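Local coordinates for protein UTP-glucose-1-phosphate uridylyltransferase 2 (Trypanosoma brucei, PDB 3GUE) that probably catalyses the reaction of UTP with alpha-D-glucose 1-phosphate to give UDP-glucose and diphosphate, and binds UDP-glucose, at residues A[167-178]-A[335-346]. Numbering follows the deposited sequence.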
ATOM      1  N   LYS A 167       2.383  17.994  -8.954  1.00 25.61           N
ATOM      2  CA  LYS A 167       1.004  17.827  -9.405  1.00 25.27           C
ATOM      3  C   LYS A 167       0.884  18.779 -10.583  1.00 25.34           C
ATOM      4  O   LYS A 167       1.496  19.852 -10.568  1.00 24.61           O
ATOM      5  CB  LYS A 167       0.029  18.260  -8.327  1.00 25.35           C
ATOM      6  CG  LYS A 167       0.077  17.399  -7.074  1.00 24.59           C
ATOM      7  CD  LYS A 167      -0.868  17.969  -6.040  1.00 26.32           C
ATOM      8  CE  LYS A 167      -0.685  17.262  -4.705  1.00 24.50           C
ATOM      9  NZ  LYS A 167      -1.692  17.721  -3.698  1.00 25.50           N
ATOM     10  N   ILE A 168       0.160  18.383 -11.623  1.00 24.80           N
ATOM     11  CA  ILE A 168       0.106  19.214 -12.832  1.00 25.14           C
ATOM     12  C   ILE A 168      -1.369  19.563 -13.108  1.00 25.33           C
ATOM     13  O   ILE A 168      -2.229  18.754 -12.829  1.00 25.62           O
ATOM     14  CB  ILE A 168       0.836  18.545 -14.035  1.00 26.04           C
ATOM     15  CG1 ILE A 168       0.229  17.177 -14.395  1.00 25.67           C
ATOM     16  CG2 ILE A 168       2.378  18.379 -13.722  1.00 27.06           C
ATOM     17  CD1 ILE A 168       0.471  16.782 -15.865  1.00 24.02           C
ATOM     18  N   ARG A 169      -1.647  20.765 -13.606  1.00 24.77           N
ATOM     19  CA  ARG A 169      -3.037  21.204 -13.825  1.00 24.94           C
ATOM     20  C   ARG A 169      -3.708  20.319 -14.878  1.00 25.52           C
ATOM     21  O   ARG A 169      -3.107  20.001 -15.915  1.00 26.58           O
ATOM     22  CB  ARG A 169      -3.084  22.666 -14.282  1.00 24.16           C
ATOM     23  CG  ARG A 169      -2.498  23.734 -13.344  1.00 22.93           C
ATOM     24  CD  ARG A 169      -2.647  25.150 -13.994  1.00 23.92           C
ATOM     25  NE  ARG A 169      -4.045  25.490 -14.337  1.00 25.43           N
ATOM     26  CZ  ARG A 169      -4.807  26.388 -13.715  1.00 25.23           C
ATOM     27  NH1 ARG A 169      -4.329  27.102 -12.703  1.00 26.36           N
ATOM     28  NH2 ARG A 169      -6.051  26.606 -14.135  1.00 24.60           N
ATOM     29  N   GLN A 170      -4.962  19.953 -14.644  1.00 26.05           N
ATOM     30  CA  GLN A 170      -5.692  19.125 -15.616  1.00 26.01           C
ATOM     31  C   GLN A 170      -5.920  19.819 -16.969  1.00 26.08           C
ATOM     32  O   GLN A 170      -6.004  19.150 -18.020  1.00 26.04           O
ATOM     33  CB  GLN A 170      -7.027  18.674 -15.041  1.00 26.16           C
ATOM     34  CG  GLN A 170      -6.936  17.523 -13.977  1.00 25.68           C
ATOM     35  CD  GLN A 170      -8.267  17.127 -13.478  1.00 24.49           C
ATOM     36  OE1 GLN A 170      -9.277  17.500 -14.070  1.00 27.96           O
ATOM     37  NE2 GLN A 170      -8.310  16.351 -12.375  1.00 25.67           N
ATOM     38  N   ASP A 171      -6.012  21.148 -16.947  1.00 26.76           N
ATOM     39  CA  ASP A 171      -6.263  21.950 -18.182  1.00 26.78           C
ATOM     40  C   ASP A 171      -5.048  22.182 -19.077  1.00 27.00           C
ATOM     41  O   ASP A 171      -5.085  21.866 -20.277  1.00 27.84           O
ATOM     42  CB  ASP A 171      -7.043  23.261 -17.899  1.00 26.50           C
ATOM     43  CG  ASP A 171      -6.299  24.230 -16.942  1.00 27.07           C
ATOM     44  OD1 ASP A 171      -5.134  23.969 -16.563  1.00 27.43           O
ATOM     45  OD2 ASP A 171      -6.889  25.277 -16.583  1.00 28.85           O
ATOM     46  N   ASN A 172      -3.955  22.685 -18.516  1.00 26.95           N
ATOM     47  CA  ASN A 172      -2.788  23.020 -19.351  1.00 26.47           C
ATOM     48  C   ASN A 172      -1.496  22.238 -19.052  1.00 26.25           C
ATOM     49  O   ASN A 172      -0.446  22.506 -19.660  1.00 26.85           O
ATOM     50  CB  ASN A 172      -2.547  24.564 -19.411  1.00 25.31           C
ATOM     51  CG  ASN A 172      -2.051  25.167 -18.084  1.00 24.39           C
ATOM     52  OD1 ASN A 172      -1.501  24.487 -17.215  1.00 27.82           O
ATOM     53  ND2 ASN A 172      -2.239  26.449 -17.937  1.00 24.62           N
ATOM     54  N   PHE A 173      -1.571  21.326 -18.087  1.00 25.39           N
ATOM     55  CA  PHE A 173      -0.457  20.421 -17.687  1.00 26.26           C
ATOM     56  C   PHE A 173       0.800  21.088 -17.091  1.00 25.53           C
ATOM     57  O   PHE A 173       1.839  20.445 -16.921  1.00 25.08           O
ATOM     58  CB  PHE A 173      -0.117  19.410 -18.812  1.00 27.55           C
ATOM     59  CG  PHE A 173      -1.346  18.733 -19.406  1.00 26.32           C
ATOM     60  CD1 PHE A 173      -1.919  17.625 -18.781  1.00 31.14           C
ATOM     61  CD2 PHE A 173      -1.953  19.236 -20.567  1.00 29.09           C
ATOM     62  CE1 PHE A 173      -3.060  17.011 -19.317  1.00 28.91           C
ATOM     63  CE2 PHE A 173      -3.116  18.623 -21.110  1.00 26.99           C
ATOM     64  CZ  PHE A 173      -3.654  17.512 -20.475  1.00 27.58           C
ATOM     65  N   PHE A 174       0.688  22.368 -16.768  1.00 25.33           N
ATOM     66  CA  PHE A 174       1.761  23.079 -16.054  1.00 25.95           C
ATOM     67  C   PHE A 174       1.826  22.619 -14.608  1.00 25.80           C
ATOM     68  O   PHE A 174       0.819  22.209 -14.078  1.00 26.42           O
ATOM     69  CB  PHE A 174       1.529  24.581 -16.123  1.00 25.62           C
ATOM     70  CG  PHE A 174       2.141  25.226 -17.353  1.00 24.80           C
ATOM     71  CD1 PHE A 174       3.265  26.034 -17.242  1.00 25.19           C
ATOM     72  CD2 PHE A 174       1.588  25.005 -18.616  1.00 21.70           C
ATOM     73  CE1 PHE A 174       3.839  26.625 -18.388  1.00 23.83           C
ATOM     74  CE2 PHE A 174       2.141  25.572 -19.768  1.00 23.51           C
ATOM     75  CZ  PHE A 174       3.278  26.374 -19.658  1.00 23.47           C
ATOM     76  N   PRO A 175       3.000  22.694 -13.953  1.00 26.50           N
ATOM     77  CA  PRO A 175       2.910  22.384 -12.515  1.00 26.69           C
ATOM     78  C   PRO A 175       2.007  23.406 -11.818  1.00 26.73           C
ATOM     79  O   PRO A 175       2.050  24.615 -12.115  1.00 26.52           O
ATOM     80  CB  PRO A 175       4.353  22.574 -12.008  1.00 27.40           C
ATOM     81  CG  PRO A 175       5.203  22.572 -13.214  1.00 26.25           C
ATOM     82  CD  PRO A 175       4.355  23.089 -14.348  1.00 26.34           C
ATOM     83  N   VAL A 176       1.207  22.902 -10.888  1.00 27.13           N
ATOM     84  CA  VAL A 176       0.266  23.702 -10.139  1.00 27.03           C
ATOM     85  C   VAL A 176       1.033  24.611  -9.186  1.00 26.85           C
ATOM     86  O   VAL A 176       2.135  24.287  -8.737  1.00 26.74           O
ATOM     87  CB  VAL A 176      -0.788  22.804  -9.421  1.00 27.08           C
ATOM     88  CG1 VAL A 176      -0.174  22.019  -8.254  1.00 28.22           C
ATOM     89  CG2 VAL A 176      -2.040  23.608  -8.999  1.00 28.24           C
ATOM     90  N   THR A 177       0.460  25.769  -8.928  1.00 26.80           N
ATOM     91  CA  THR A 177       0.896  26.639  -7.831  1.00 27.19           C
ATOM     92  C   THR A 177      -0.181  26.664  -6.746  1.00 26.55           C
ATOM     93  O   THR A 177      -1.373  26.732  -7.054  1.00 25.65           O
ATOM     94  CB  THR A 177       1.201  28.057  -8.342  1.00 27.19           C
ATOM     95  OG1 THR A 177       2.360  28.012  -9.192  1.00 28.31           O
ATOM     96  CG2 THR A 177       1.456  29.015  -7.190  1.00 29.03           C
ATOM     97  N   TYR A 178       0.249  26.550  -5.487  1.00 26.23           N
ATOM     98  CA  TYR A 178      -0.638  26.630  -4.321  1.00 26.43           C
ATOM     99  C   TYR A 178       0.039  27.449  -3.189  1.00 26.66           C
ATOM    100  O   TYR A 178       0.618  26.891  -2.243  1.00 25.99           O
ATOM    101  CB  TYR A 178      -1.100  25.224  -3.844  1.00 26.52           C
ATOM    102  CG  TYR A 178      -2.285  25.261  -2.908  1.00 27.14           C
ATOM    103  CD1 TYR A 178      -3.524  25.721  -3.352  1.00 27.52           C
ATOM    104  CD2 TYR A 178      -2.169  24.857  -1.567  1.00 29.74           C
ATOM    105  CE1 TYR A 178      -4.616  25.785  -2.506  1.00 27.79           C
ATOM    106  CE2 TYR A 178      -3.275  24.926  -0.689  1.00 29.11           C
ATOM    107  CZ  TYR A 178      -4.493  25.382  -1.181  1.00 28.13           C
ATOM    108  OH  TYR A 178      -5.594  25.472  -0.370  1.00 27.47           O
ATOM    109  N   VAL A 335      -5.630  20.073  -6.028  1.00 26.97           N
ATOM    110  CA  VAL A 335      -4.327  20.416  -5.415  1.00 26.71           C
ATOM    111  C   VAL A 335      -4.317  20.372  -3.873  1.00 27.49           C
ATOM    112  O   VAL A 335      -3.382  19.853  -3.268  1.00 26.16           O
ATOM    113  CB  VAL A 335      -3.754  21.783  -5.928  1.00 27.28           C
ATOM    114  CG1 VAL A 335      -4.693  22.952  -5.618  1.00 26.74           C
ATOM    115  CG2 VAL A 335      -2.347  22.018  -5.361  1.00 24.04           C
ATOM    116  N   ASN A 336      -5.341  20.952  -3.250  1.00 28.08           N
ATOM    117  CA  ASN A 336      -5.586  20.692  -1.853  1.00 29.17           C
ATOM    118  C   ASN A 336      -6.670  19.630  -1.795  1.00 29.66           C
ATOM    119  O   ASN A 336      -7.833  19.896  -2.131  1.00 29.14           O
ATOM    120  CB  ASN A 336      -5.951  21.969  -1.092  1.00 29.25           C
ATOM    121  CG  ASN A 336      -6.439  21.694   0.350  1.00 28.89           C
ATOM    122  OD1 ASN A 336      -6.648  20.570   0.748  1.00 30.10           O
ATOM    123  ND2 ASN A 336      -6.641  22.747   1.099  1.00 30.34           N
ATOM    124  N   PRO A 337      -6.277  18.408  -1.399  1.00 30.66           N
ATOM    125  CA  PRO A 337      -7.153  17.249  -1.360  1.00 31.78           C
ATOM    126  C   PRO A 337      -8.399  17.504  -0.510  1.00 32.94           C
ATOM    127  O   PRO A 337      -9.489  17.036  -0.861  1.00 33.63           O
ATOM    128  CB  PRO A 337      -6.265  16.167  -0.727  1.00 31.98           C
ATOM    129  CG  PRO A 337      -4.871  16.601  -1.015  1.00 30.78           C
ATOM    130  CD  PRO A 337      -4.910  18.078  -0.950  1.00 30.96           C
ATOM    131  N   GLN A 338      -8.236  18.250   0.582  1.00 33.41           N
ATOM    132  CA  GLN A 338      -9.359  18.613   1.459  1.00 33.66           C
ATOM    133  C   GLN A 338     -10.357  19.644   0.887  1.00 33.25           C
ATOM    134  O   GLN A 338     -11.522  19.646   1.297  1.00 33.63           O
ATOM    135  CB  GLN A 338      -8.840  19.075   2.833  1.00 34.04           C
ATOM    136  N   ASP A 339      -9.907  20.508  -0.037  1.00 32.36           N
ATOM    137  CA  ASP A 339     -10.751  21.552  -0.663  1.00 30.98           C
ATOM    138  C   ASP A 339     -11.178  21.199  -2.109  1.00 30.68           C
ATOM    139  O   ASP A 339     -10.406  21.355  -3.073  1.00 28.98           O
ATOM    140  CB  ASP A 339     -10.027  22.912  -0.611  1.00 31.13           C
ATOM    141  CG  ASP A 339     -10.803  24.055  -1.281  1.00 30.94           C
ATOM    142  OD1 ASP A 339     -10.175  25.120  -1.477  1.00 32.76           O
ATOM    143  OD2 ASP A 339     -12.008  23.938  -1.606  1.00 28.99           O
ATOM    144  N   SER A 340     -12.428  20.757  -2.246  1.00 29.85           N
ATOM    145  CA  SER A 340     -12.974  20.300  -3.531  1.00 29.71           C
ATOM    146  C   SER A 340     -13.069  21.409  -4.599  1.00 29.03           C
ATOM    147  O   SER A 340     -13.367  21.138  -5.769  1.00 29.88           O
ATOM    148  CB  SER A 340     -14.359  19.685  -3.307  1.00 29.48           C
ATOM    149  OG  SER A 340     -15.343  20.713  -3.230  1.00 30.08           O
ATOM    150  N   GLN A 341     -12.837  22.654  -4.197  1.00 28.09           N
ATOM    151  CA  GLN A 341     -12.959  23.777  -5.105  1.00 27.48           C
ATOM    152  C   GLN A 341     -11.594  24.290  -5.514  1.00 26.74           C
ATOM    153  O   GLN A 341     -11.508  25.239  -6.287  1.00 26.95           O
ATOM    154  CB  GLN A 341     -13.770  24.898  -4.479  1.00 27.90           C
ATOM    155  CG  GLN A 341     -15.257  24.591  -4.401  1.00 29.41           C
ATOM    156  CD  GLN A 341     -15.987  25.465  -3.415  1.00 31.93           C
ATOM    157  OE1 GLN A 341     -15.582  26.599  -3.152  1.00 32.40           O
ATOM    158  NE2 GLN A 341     -17.076  24.935  -2.847  1.00 31.45           N
ATOM    159  N   SER A 342     -10.536  23.677  -4.987  1.00 25.61           N
ATOM    160  CA  SER A 342      -9.171  24.049  -5.385  1.00 25.13           C
ATOM    161  C   SER A 342      -8.858  23.443  -6.730  1.00 24.64           C
ATOM    162  O   SER A 342      -9.510  22.461  -7.144  1.00 24.61           O
ATOM    163  CB  SER A 342      -8.121  23.664  -4.326  1.00 24.41           C
ATOM    164  OG  SER A 342      -8.107  22.271  -4.051  1.00 23.94           O
ATOM    165  N   THR A 343      -7.870  24.044  -7.404  1.00 23.93           N
ATOM    166  CA  THR A 343      -7.435  23.663  -8.749  1.00 23.32           C
ATOM    167  C   THR A 343      -7.364  22.149  -8.969  1.00 22.85           C
ATOM    168  O   THR A 343      -6.682  21.437  -8.221  1.00 23.18           O
ATOM    169  CB  THR A 343      -6.069  24.331  -9.116  1.00 23.77           C
ATOM    170  OG1 THR A 343      -6.190  25.762  -9.019  1.00 24.66           O
ATOM    171  CG2 THR A 343      -5.607  23.956 -10.560  1.00 21.27           C
ATOM    172  N   LYS A 344      -8.050  21.686 -10.016  1.00 22.10           N
ATOM    173  CA  LYS A 344      -8.046  20.285 -10.432  1.00 22.65           C
ATOM    174  C   LYS A 344      -6.719  19.903 -11.095  1.00 21.83           C
ATOM    175  O   LYS A 344      -6.248  20.602 -11.994  1.00 22.04           O
ATOM    176  CB  LYS A 344      -9.187  20.016 -11.418  1.00 23.04           C
ATOM    177  CG  LYS A 344     -10.599  20.154 -10.874  1.00 24.19           C
ATOM    178  CD  LYS A 344     -11.557  19.523 -11.885  1.00 24.76           C
ATOM    179  CE  LYS A 344     -12.964  19.449 -11.348  1.00 26.73           C
ATOM    180  NZ  LYS A 344     -13.843  20.481 -11.933  1.00 26.82           N
ATOM    181  N   VAL A 345      -6.141  18.793 -10.640  1.00 22.54           N
ATOM    182  CA  VAL A 345      -4.810  18.360 -11.061  1.00 22.01           C
ATOM    183  C   VAL A 345      -4.777  16.879 -11.410  1.00 23.21           C
ATOM    184  O   VAL A 345      -5.757  16.148 -11.223  1.00 24.03           O
ATOM    185  CB  VAL A 345      -3.678  18.677 -10.002  1.00 21.74           C
ATOM    186  CG1 VAL A 345      -3.514  20.206  -9.825  1.00 18.09           C
ATOM    187  CG2 VAL A 345      -3.933  17.990  -8.656  1.00 20.70           C
ATOM    188  N   TYR A 346      -3.626  16.450 -11.907  1.00 23.65           N
ATOM    189  CA  TYR A 346      -3.370  15.059 -12.198  1.00 24.73           C
ATOM    190  C   TYR A 346      -2.070  14.678 -11.490  1.00 25.36           C
ATOM    191  O   TYR A 346      -1.064  15.375 -11.617  1.00 25.28           O
ATOM    192  CB  TYR A 346      -3.205  14.828 -13.706  1.00 24.42           C
ATOM    193  CG  TYR A 346      -4.444  14.903 -14.587  1.00 25.36           C
ATOM    194  CD1 TYR A 346      -5.585  14.143 -14.313  1.00 26.99           C
ATOM    195  CD2 TYR A 346      -4.427  15.667 -15.774  1.00 25.68           C
ATOM    196  CE1 TYR A 346      -6.717  14.185 -15.172  1.00 26.90           C
ATOM    197  CE2 TYR A 346      -5.537  15.712 -16.635  1.00 26.78           C
ATOM    198  CZ  TYR A 346      -6.675  14.981 -16.329  1.00 28.23           C
ATOM    199  OH  TYR A 346      -7.768  15.046 -17.169  1.00 25.56           O
TER
HETATM  200  O   HOH W   1      -7.803  25.511  -1.504  1.00 32.09           O
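With CG beside the backbone N (chi1 -75°) and the chain extended beyond it, Gln170 passes across Tyr346, and its CG sits 3.3 Å from the centroid of the Tyr346 ring in a CH-pi contact squarely over one face. The same extension carries the amide on to the backbone, where Gln170 NE2 donates to Val345 O at 2.8 Å from above the carbonyl plane. Glutamine suits the place, pairing a methylene for the ring with an amide for the strand. Phe173 CE1 meets the edge of that tyrosine ring.

Antiparallel pairing joins 165-169 and 344-349, the inner strands of a small sheet: Ile168 and Tyr346 exchange both backbone bonds, and Gln170 N reaches Lys344 O at 3.0 Å. Beside the strands, Val176 packs against Val345 and, through CG1, 3.6 Å from Val335 CG2, which also touches Tyr178 CB; branched valines fill this apolar layer compactly. Lys167, extended beyond CG, spans Val345 with its methylenes and delivers NZ to Val335 O at 2.8 Å; its side chain lies about 11 Å from bound UDP-glucose. Tyr178 OH accepts from Asn336 ND2 at 3.3 Å.

The carbonyls of Val335 and Val345 are thus each gripped by a side chain, pinning loops 170-178 and 335-343 to the strand pair.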